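Local coordinates for protein prolyl-tRNA synthetase (Giardia lamblia ATCC 50803, PDB 3IAL) that probably attaches L-proline to tRNA(Pro) at the expense of ATP, and binds the prolyl-adenylate intermediate in this structure, at residues Arg427-Glu430 and Lys431-Phe435; Asp189-Lys192 and Val193-Thr196; Lys353-Tyr356 and Tyr357-Gly361. All coordinates share one frame; numbering follows the deposited sequence. Where two conformers were deposited one is given.

Overall arrangement
From the N terminus the contacts come in the order 2, 3, 1, one after another without nesting or crossing. None closes a long loop: contacts 2 and 1 lie within one helix each, contact 3 at the C-terminal end of another. Contact 2 sits on helix 180-201, against strands of the class II synthetase core. Contact 3 ends helix 350-359 in the anticodon-binding region, next to strand 302-307 and helix 24-34. Contact 1 lies on helix 416-438, which leads to strand 440-442 and rests on helix 276-285 of the core. Centres of contacts 1 and 2 are 19 Å apart, those of 1 and 3 22 Å, and those of 2 and 3 32 Å; no two contacts touch.

Contact 1 of 3, residues Arg427-Glu430 and Lys431-Phe435; sequences RLKE and KAFAF
The carbonyl oxygen of K429 is approached twice by F433: its backbone N donates to K429 O at 2.8 Å, nearly in line with the carbonyl bond, and its ring carbon CD1 lies 3.2 Å from the same K429 O, which keeps the near edge of the ring close to that carbonyl. With CG of F433 beside its own backbone N (chi1 -81°), the ring is carried back over the preceding turn, where the K429 side chain meets it. K429 CG stands over one face, 4.3 Å from the centroid of the F433 ring and 25° off its normal, a CH-pi contact. The lysine chain then runs obliquely across that same face, and the bend at its last torsion (chi4 -68°) sets NZ over the CE2-CZ rim, 3.6 Å from NZ to F433 CE2. This i to i+4 pairing of a long aliphatic chain with an aromatic ring is set by the regular alpha helix 416-438, which leads on to strand 440-442. The same spacing recurs in the backbone, where A432 N donates to L428 O at 2.8 Å and A434 N to E430 O at 3.0 Å. A432 CB lies 3.3 Å from L428 O, and A434 CB 3.3 Å from E430 O. Buried L428 and A432 mark the face of the helix that rests on H285, with I284 also under A432, so the helix is packed there against helix 276-285 of the class II core. R427 turns its guanidinium from the K431-F435 turn and makes a salt bridge through NE to D384.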
loop_
_atom_site.group_PDB
_atom_site.type_symbol
_atom_site.label_atom_id
_atom_site.label_comp_id
_atom_site.label_asym_id
_atom_site.label_seq_id
_atom_site.Cartn_x
_atom_site.Cartn_y
_atom_site.Cartn_z
ATOM N N ARG B 427 -24.436 -14.353 9.304
ATOM C CA ARG B 427 -25.414 -13.625 10.133
ATOM C C ARG B 427 -25.327 -12.103 9.915
ATOM O O ARG B 427 -26.358 -11.434 9.813
ATOM C CB ARG B 427 -25.259 -13.942 11.625
ATOM C CG ARG B 427 -25.621 -15.376 12.000
ATOM C CD ARG B 427 -25.609 -15.599 13.509
ATOM N NE ARG B 427 -24.335 -15.252 14.144
ATOM C CZ ARG B 427 -23.303 -16.078 14.321
ATOM N NH1 ARG B 427 -23.344 -17.341 13.904
ATOM N NH2 ARG B 427 -22.207 -15.632 14.922
ATOM N N LEU B 428 -24.113 -11.555 9.848
ATOM C CA LEU B 428 -23.945 -10.121 9.570
ATOM C C LEU B 428 -24.572 -9.756 8.213
ATOM O O LEU B 428 -25.283 -8.754 8.092
ATOM C CB LEU B 428 -22.464 -9.721 9.572
ATOM C CG LEU B 428 -21.660 -9.786 10.878
ATOM C CD1 LEU B 428 -20.249 -9.238 10.625
ATOM C CD2 LEU B 428 -22.316 -9.038 12.032
ATOM N N LYS B 429 -24.304 -10.592 7.212
ATOM C CA LYS B 429 -24.785 -10.399 5.839
ATOM C C LYS B 429 -26.306 -10.388 5.767
ATOM O O LYS B 429 -26.902 -9.479 5.185
ATOM C CB LYS B 429 -24.240 -11.525 4.952
ATOM C CG LYS B 429 -24.203 -11.244 3.471
ATOM C CD LYS B 429 -23.484 -12.392 2.757
ATOM C CE LYS B 429 -23.554 -12.263 1.250
ATOM N NZ LYS B 429 -24.939 -12.457 0.729
ATOM N N GLU B 430 -26.924 -11.408 6.359
ATOM C CA GLU B 430 -28.376 -11.530 6.388
ATOM C C GLU B 430 -29.023 -10.318 7.069
ATOM O O GLU B 430 -30.039 -9.807 6.610
ATOM C CB GLU B 430 -28.784 -12.832 7.104
ATOM C CG GLU B 430 -30.282 -13.140 7.092
ATOM C CD GLU B 430 -30.849 -13.305 5.679
ATOM O OE1 GLU B 430 -30.340 -14.163 4.925
ATOM O OE2 GLU B 430 -31.802 -12.574 5.324
ATOM N N LYS B 431 -28.432 -9.873 8.170
ATOM C CA LYS B 431 -28.959 -8.736 8.916
ATOM C C LYS B 431 -28.759 -7.420 8.126
ATOM O O LYS B 431 -29.650 -6.576 8.091
ATOM C CB LYS B 431 -28.304 -8.683 10.302
ATOM C CG LYS B 431 -28.943 -7.710 11.297
ATOM C CD LYS B 431 -28.419 -7.977 12.716
ATOM C CE LYS B 431 -28.699 -6.817 13.683
ATOM N NZ LYS B 431 -27.652 -5.734 13.614
ATOM N N ALA B 432 -27.606 -7.265 7.476
ATOM C CA ALA B 432 -27.333 -6.075 6.652
ATOM C C ALA B 432 -28.224 -5.996 5.407
ATOM O O ALA B 432 -28.716 -4.923 5.058
ATOM C CB ALA B 432 -25.866 -6.036 6.237
ATOM N N PHE B 433 -28.416 -7.129 4.738
ATOM C CA PHE B 433 -29.252 -7.175 3.536
ATOM C C PHE B 433 -30.715 -6.930 3.900
ATOM O O PHE B 433 -31.438 -6.259 3.165
ATOM C CB PHE B 433 -29.112 -8.524 2.821
ATOM C CG PHE B 433 -27.892 -8.633 1.938
ATOM C CD1 PHE B 433 -26.673 -8.068 2.311
ATOM C CD2 PHE B 433 -27.957 -9.331 0.744
ATOM C CE1 PHE B 433 -25.552 -8.186 1.500
ATOM C CE2 PHE B 433 -26.839 -9.458 -0.071
ATOM C CZ PHE B 433 -25.632 -8.877 0.313
ATOM N N ALA B 434 -31.150 -7.481 5.028
ATOM C CA ALA B 434 -32.515 -7.247 5.502
ATOM C C ALA B 434 -32.697 -5.757 5.759
ATOM O O ALA B 434 -33.721 -5.188 5.390
ATOM C CB ALA B 434 -32.812 -8.064 6.765
ATOM N N PHE B 435 -31.688 -5.127 6.361
ATOM C CA PHE B 435 -31.748 -3.693 6.634
ATOM C C PHE B 435 -31.883 -2.871 5.359
ATOM O O PHE B 435 -32.710 -1.956 5.296
ATOM C CB PHE B 435 -30.527 -3.209 7.399
ATOM C CG PHE B 435 -30.493 -1.723 7.565
ATOM C CD1 PHE B 435 -31.381 -1.093 8.429
ATOM C CD2 PHE B 435 -29.614 -0.948 6.834
ATOM C CE1 PHE B 435 -31.371 0.291 8.578
ATOM C CE2 PHE B 435 -29.599 0.434 6.979
ATOM C CZ PHE B 435 -30.471 1.049 7.857
#

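Contact 2 of 3, residues Asp189-Lys192 and Val193-Thr196; sequences DYWK and VIDT
I194 lies one turn beyond Y190 and W191 and touches both. Its CB sits 3.7 Å from W191 O, close to the backbone of the preceding turn, and 4.0 Å from W191 CE3. From there the two branches part. CG1, set beside the backbone N, comes to 3.5 Å from Y190 O, the oxygen that also accepts I194 N at 3.1 Å; chi2 (-45°) turns the tip, CD1, on beyond CG1. CG2 goes the other way, to the benzo part of the W191 indole, where it lies 3.9 Å from CZ3; the isoleucine and the indole approach obliquely. Beyond the segments, I194 reaches I241 and I273, while W191 NE1 is hydrogen-bonded to E224 and the ring system has a cation-pi contact with K208. D195 N reaches W191 O at 3.0 Å, and T196 N reaches K192 O at 3.2 Å. These two bonds and that of I194 N are straight, with N-H...O angles of at least 163°, whereas V193 N is divided between two weak bonds of 150° or less, to D189 O and to Y190 O. Helix 180-201 thus lays Y190, W191 and I194 on strands 167-177, 235-245 and 263-274, with the Y190 side chain about 8 Å from the bound prolyl-adenylate: a helix backing the antiparallel sheet that carries the active site in the class II synthetase core.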
loop_
_atom_site.group_PDB
_atom_site.type_symbol
_atom_site.label_atom_id
_atom_site.label_comp_id
_atom_site.label_asym_id
_atom_site.label_seq_id
_atom_site.Cartn_x
_atom_site.Cartn_y
_atom_site.Cartn_z
ATOM N N ASP B 189 -16.915 -5.791 -15.079
ATOM C CA ASP B 189 -15.729 -6.253 -14.336
ATOM C C ASP B 189 -15.534 -5.445 -13.059
ATOM O O ASP B 189 -15.227 -6.007 -12.012
ATOM C CB ASP B 189 -14.455 -6.189 -15.195
ATOM C CG ASP B 189 -14.371 -7.321 -16.200
ATOM O OD1 ASP B 189 -15.253 -8.209 -16.184
ATOM O OD2 ASP B 189 -13.413 -7.334 -17.002
ATOM N N TYR B 190 -15.717 -4.130 -13.147
ATOM C CA TYR B 190 -15.618 -3.271 -11.970
ATOM C C TYR B 190 -16.689 -3.676 -10.949
ATOM O O TYR B 190 -16.390 -3.824 -9.770
ATOM C CB TYR B 190 -15.816 -1.791 -12.324
ATOM C CG TYR B 190 -14.762 -1.113 -13.189
ATOM C CD1 TYR B 190 -13.402 -1.354 -13.035
ATOM C CD2 TYR B 190 -15.143 -0.158 -14.122
ATOM C CE1 TYR B 190 -12.458 -0.681 -13.826
ATOM C CE2 TYR B 190 -14.222 0.505 -14.898
ATOM C CZ TYR B 190 -12.887 0.251 -14.754
ATOM O OH TYR B 190 -12.007 0.953 -15.558
ATOM N N TRP B 191 -17.930 -3.859 -11.408
ATOM C CA TRP B 191 -19.023 -4.274 -10.521
ATOM C C TRP B 191 -18.787 -5.626 -9.862
ATOM O O TRP B 191 -19.163 -5.814 -8.698
ATOM C CB TRP B 191 -20.378 -4.248 -11.242
ATOM C CG TRP B 191 -20.942 -2.865 -11.294
ATOM C CD1 TRP B 191 -21.074 -2.071 -12.389
ATOM C CD2 TRP B 191 -21.406 -2.097 -10.184
ATOM N NE1 TRP B 191 -21.601 -0.855 -12.035
ATOM C CE2 TRP B 191 -21.817 -0.845 -10.683
ATOM C CE3 TRP B 191 -21.509 -2.345 -8.807
ATOM C CZ2 TRP B 191 -22.330 0.154 -9.863
ATOM C CZ3 TRP B 191 -22.015 -1.356 -7.990
ATOM C CH2 TRP B 191 -22.422 -0.116 -8.523
ATOM N N LYS B 192 -18.162 -6.562 -10.575
ATOM C CA LYS B 192 -17.773 -7.833 -9.954
ATOM C C LYS B 192 -16.887 -7.620 -8.723
ATOM O O LYS B 192 -17.056 -8.280 -7.703
ATOM C CB LYS B 192 -17.057 -8.758 -10.939
ATOM C CG LYS B 192 -17.933 -9.847 -11.545
ATOM C CD LYS B 192 -18.806 -9.326 -12.664
ATOM C CE LYS B 192 -19.319 -10.460 -13.540
ATOM N NZ LYS B 192 -18.207 -11.049 -14.335
ATOM N N VAL B 193 -15.944 -6.692 -8.821
ATOM C CA VAL B 193 -15.025 -6.436 -7.717
ATOM C C VAL B 193 -15.720 -5.749 -6.544
ATOM O O VAL B 193 -15.453 -6.077 -5.394
ATOM C CB VAL B 193 -13.798 -5.630 -8.182
ATOM C CG1 VAL B 193 -12.899 -5.287 -7.006
ATOM C CG2 VAL B 193 -13.029 -6.437 -9.221
ATOM N N ILE B 194 -16.616 -4.812 -6.842
ATOM C CA ILE B 194 -17.426 -4.171 -5.816
ATOM C C ILE B 194 -18.269 -5.193 -5.032
ATOM O O ILE B 194 -18.304 -5.142 -3.800
ATOM C CB ILE B 194 -18.337 -3.058 -6.417
ATOM C CG1 ILE B 194 -17.492 -1.927 -7.016
ATOM C CG2 ILE B 194 -19.294 -2.486 -5.364
ATOM C CD1 ILE B 194 -16.343 -1.474 -6.154
ATOM N N ASP B 195 -18.930 -6.117 -5.729
ATOM C CA ASP B 195 -19.756 -7.129 -5.043
ATOM C C ASP B 195 -18.919 -8.038 -4.149
ATOM O O ASP B 195 -19.320 -8.352 -3.041
ATOM C CB ASP B 195 -20.540 -7.977 -6.045
ATOM C CG ASP B 195 -21.830 -8.509 -5.463
ATOM O OD1 ASP B 195 -22.721 -7.690 -5.170
ATOM O OD2 ASP B 195 -21.959 -9.734 -5.306
ATOM N N THR B 196 -17.747 -8.445 -4.628
ATOM C CA THR B 196 -16.807 -9.198 -3.804
ATOM C C THR B 196 -16.396 -8.440 -2.543
ATOM O O THR B 196 -16.373 -9.008 -1.448
ATOM C CB THR B 196 -15.518 -9.542 -4.584
ATOM O OG1 THR B 196 -15.857 -10.315 -5.740
ATOM C CG2 THR B 196 -14.554 -10.326 -3.704
#

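Contact 3 of 3, residues Lys353-Tyr356 and Tyr357-Gly361; sequences KLYY and YELKG
K353 O accepts Y357 N at 3.0 Å in the last turns of helix 350-359, which ends in a Schellman motif at G361, whose phi is positive (68°) and whose N bonds to E358 O at 3.0 Å. The same K353 O lies 3.1 Å from Y357 CD2, so the ring lies against the carbonyl of the preceding turn; its hydroxyl is hydrogen-bonded to D343, and it packs on V303 of the anticodon-binding domain's sheet. L354 O takes E358 N. Y355 and L359 run side by side in the same direction, CZ of Y355 being 4.2 Å from L359 CD2, and the Y355 hydroxyl is bonded to F15 N. Y356 is the residue with two ring contacts. A chi1 of 176° puts its ring beside its own carbonyl carbon, so that its CD2 edge meets the face of the adjacent Y357 ring (Y356 CD2 to Y357 CE1 3.7 Å): a T-shaped pair with centroids 5.1 Å apart and planes at 79°. K360, one turn on, has its NZ bonded to A35 O and bends across one face of the Y356 ring. Its CG stands over the ring centre, 4.0 Å from the Y356 centroid, and its CE lies 3.6 Å from Y356 OH.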
loop_
_atom_site.group_PDB
_atom_site.type_symbol
_atom_site.label_atom_id
_atom_site.label_comp_id
_atom_site.label_asym_id
_atom_site.label_seq_id
_atom_site.Cartn_x
_atom_site.Cartn_y
_atom_site.Cartn_z
ATOM N N LYS B 353 -12.268 -6.351 30.315
ATOM C CA LYS B 353 -11.719 -6.959 29.098
ATOM C C LYS B 353 -12.786 -7.091 28.021
ATOM O O LYS B 353 -12.550 -6.731 26.872
ATOM C CB LYS B 353 -11.120 -8.333 29.370
ATOM C CG LYS B 353 -9.757 -8.309 30.013
ATOM C CD LYS B 353 -9.214 -9.719 30.143
ATOM C CE LYS B 353 -8.062 -9.776 31.133
ATOM N NZ LYS B 353 -7.611 -11.177 31.386
ATOM N N LEU B 354 -13.950 -7.610 28.408
ATOM C CA LEU B 354 -15.056 -7.830 27.486
ATOM C C LEU B 354 -15.545 -6.525 26.880
ATOM O O LEU B 354 -15.722 -6.445 25.676
ATOM C CB LEU B 354 -16.218 -8.554 28.176
ATOM C CG LEU B 354 -15.967 -10.010 28.579
ATOM C CD1 LEU B 354 -17.281 -10.715 28.932
ATOM C CD2 LEU B 354 -15.239 -10.755 27.478
ATOM N N TYR B 355 -15.759 -5.515 27.722
ATOM C CA TYR B 355 -16.095 -4.177 27.254
ATOM C C TYR B 355 -15.185 -3.744 26.109
ATOM O O TYR B 355 -15.666 -3.298 25.064
ATOM C CB TYR B 355 -15.978 -3.150 28.391
ATOM C CG TYR B 355 -15.966 -1.718 27.898
ATOM C CD1 TYR B 355 -17.148 -1.096 27.482
ATOM C CD2 TYR B 355 -14.778 -0.992 27.817
ATOM C CE1 TYR B 355 -17.152 0.212 27.018
ATOM C CE2 TYR B 355 -14.766 0.332 27.350
ATOM C CZ TYR B 355 -15.959 0.923 26.953
ATOM O OH TYR B 355 -15.976 2.218 26.491
ATOM N N TYR B 356 -13.875 -3.875 26.328
ATOM C CA TYR B 356 -12.863 -3.400 25.388
ATOM C C TYR B 356 -12.891 -4.172 24.066
ATOM O O TYR B 356 -12.925 -3.566 23.002
ATOM C CB TYR B 356 -11.469 -3.477 26.023
ATOM C CG TYR B 356 -10.327 -3.087 25.104
ATOM C CD1 TYR B 356 -9.996 -1.749 24.899
ATOM C CD2 TYR B 356 -9.572 -4.057 24.447
ATOM C CE1 TYR B 356 -8.944 -1.385 24.060
ATOM C CE2 TYR B 356 -8.515 -3.704 23.595
ATOM C CZ TYR B 356 -8.209 -2.366 23.411
ATOM O OH TYR B 356 -7.170 -2.002 22.585
ATOM N N TYR B 357 -12.870 -5.500 24.139
ATOM C CA TYR B 357 -12.854 -6.328 22.932
ATOM C C TYR B 357 -14.158 -6.246 22.148
ATOM O O TYR B 357 -14.144 -6.319 20.917
ATOM C CB TYR B 357 -12.443 -7.779 23.243
ATOM C CG TYR B 357 -11.004 -7.839 23.706
ATOM C CD1 TYR B 357 -9.980 -7.380 22.883
ATOM C CD2 TYR B 357 -10.667 -8.300 24.972
ATOM C CE1 TYR B 357 -8.659 -7.402 23.293
ATOM C CE2 TYR B 357 -9.340 -8.318 25.399
ATOM C CZ TYR B 357 -8.339 -7.862 24.550
ATOM O OH TYR B 357 -7.013 -7.860 24.936
ATOM N N GLU B 358 -15.272 -6.044 22.846
ATOM C CA GLU B 358 -16.538 -5.821 22.159
ATOM C C GLU B 358 -16.585 -4.430 21.526
ATOM O O GLU B 358 -17.048 -4.284 20.397
ATOM C CB GLU B 358 -17.720 -6.084 23.092
ATOM C CG GLU B 358 -17.807 -7.582 23.468
ATOM C CD GLU B 358 -19.175 -8.021 23.959
ATOM O OE1 GLU B 358 -20.023 -7.152 24.283
ATOM O OE2 GLU B 358 -19.396 -9.255 24.016
ATOM N N LEU B 359 -16.080 -3.426 22.241
ATOM C CA LEU B 359 -15.917 -2.069 21.688
ATOM C C LEU B 359 -15.126 -2.104 20.377
ATOM O O LEU B 359 -15.483 -1.428 19.417
ATOM C CB LEU B 359 -15.204 -1.164 22.699
ATOM C CG LEU B 359 -14.944 0.287 22.300
ATOM C CD1 LEU B 359 -16.242 1.069 22.327
ATOM C CD2 LEU B 359 -13.920 0.908 23.234
ATOM N N LYS B 360 -14.063 -2.907 20.350
ATOM C CA LYS B 360 -13.167 -2.993 19.194
ATOM C C LYS B 360 -13.654 -3.987 18.138
ATOM O O LYS B 360 -13.003 -4.172 17.115
ATOM C CB LYS B 360 -11.760 -3.386 19.646
ATOM C CG LYS B 360 -11.150 -2.470 20.693
ATOM C CD LYS B 360 -10.608 -1.187 20.092
ATOM C CE LYS B 360 -9.147 -1.297 19.673
ATOM N NZ LYS B 360 -8.583 0.058 19.334
ATOM N N GLY B 361 -14.780 -4.642 18.408
ATOM C CA GLY B 361 -15.448 -5.505 17.448
ATOM C C GLY B 361 -14.744 -6.787 17.066
ATOM O O GLY B 361 -14.950 -7.298 15.959
#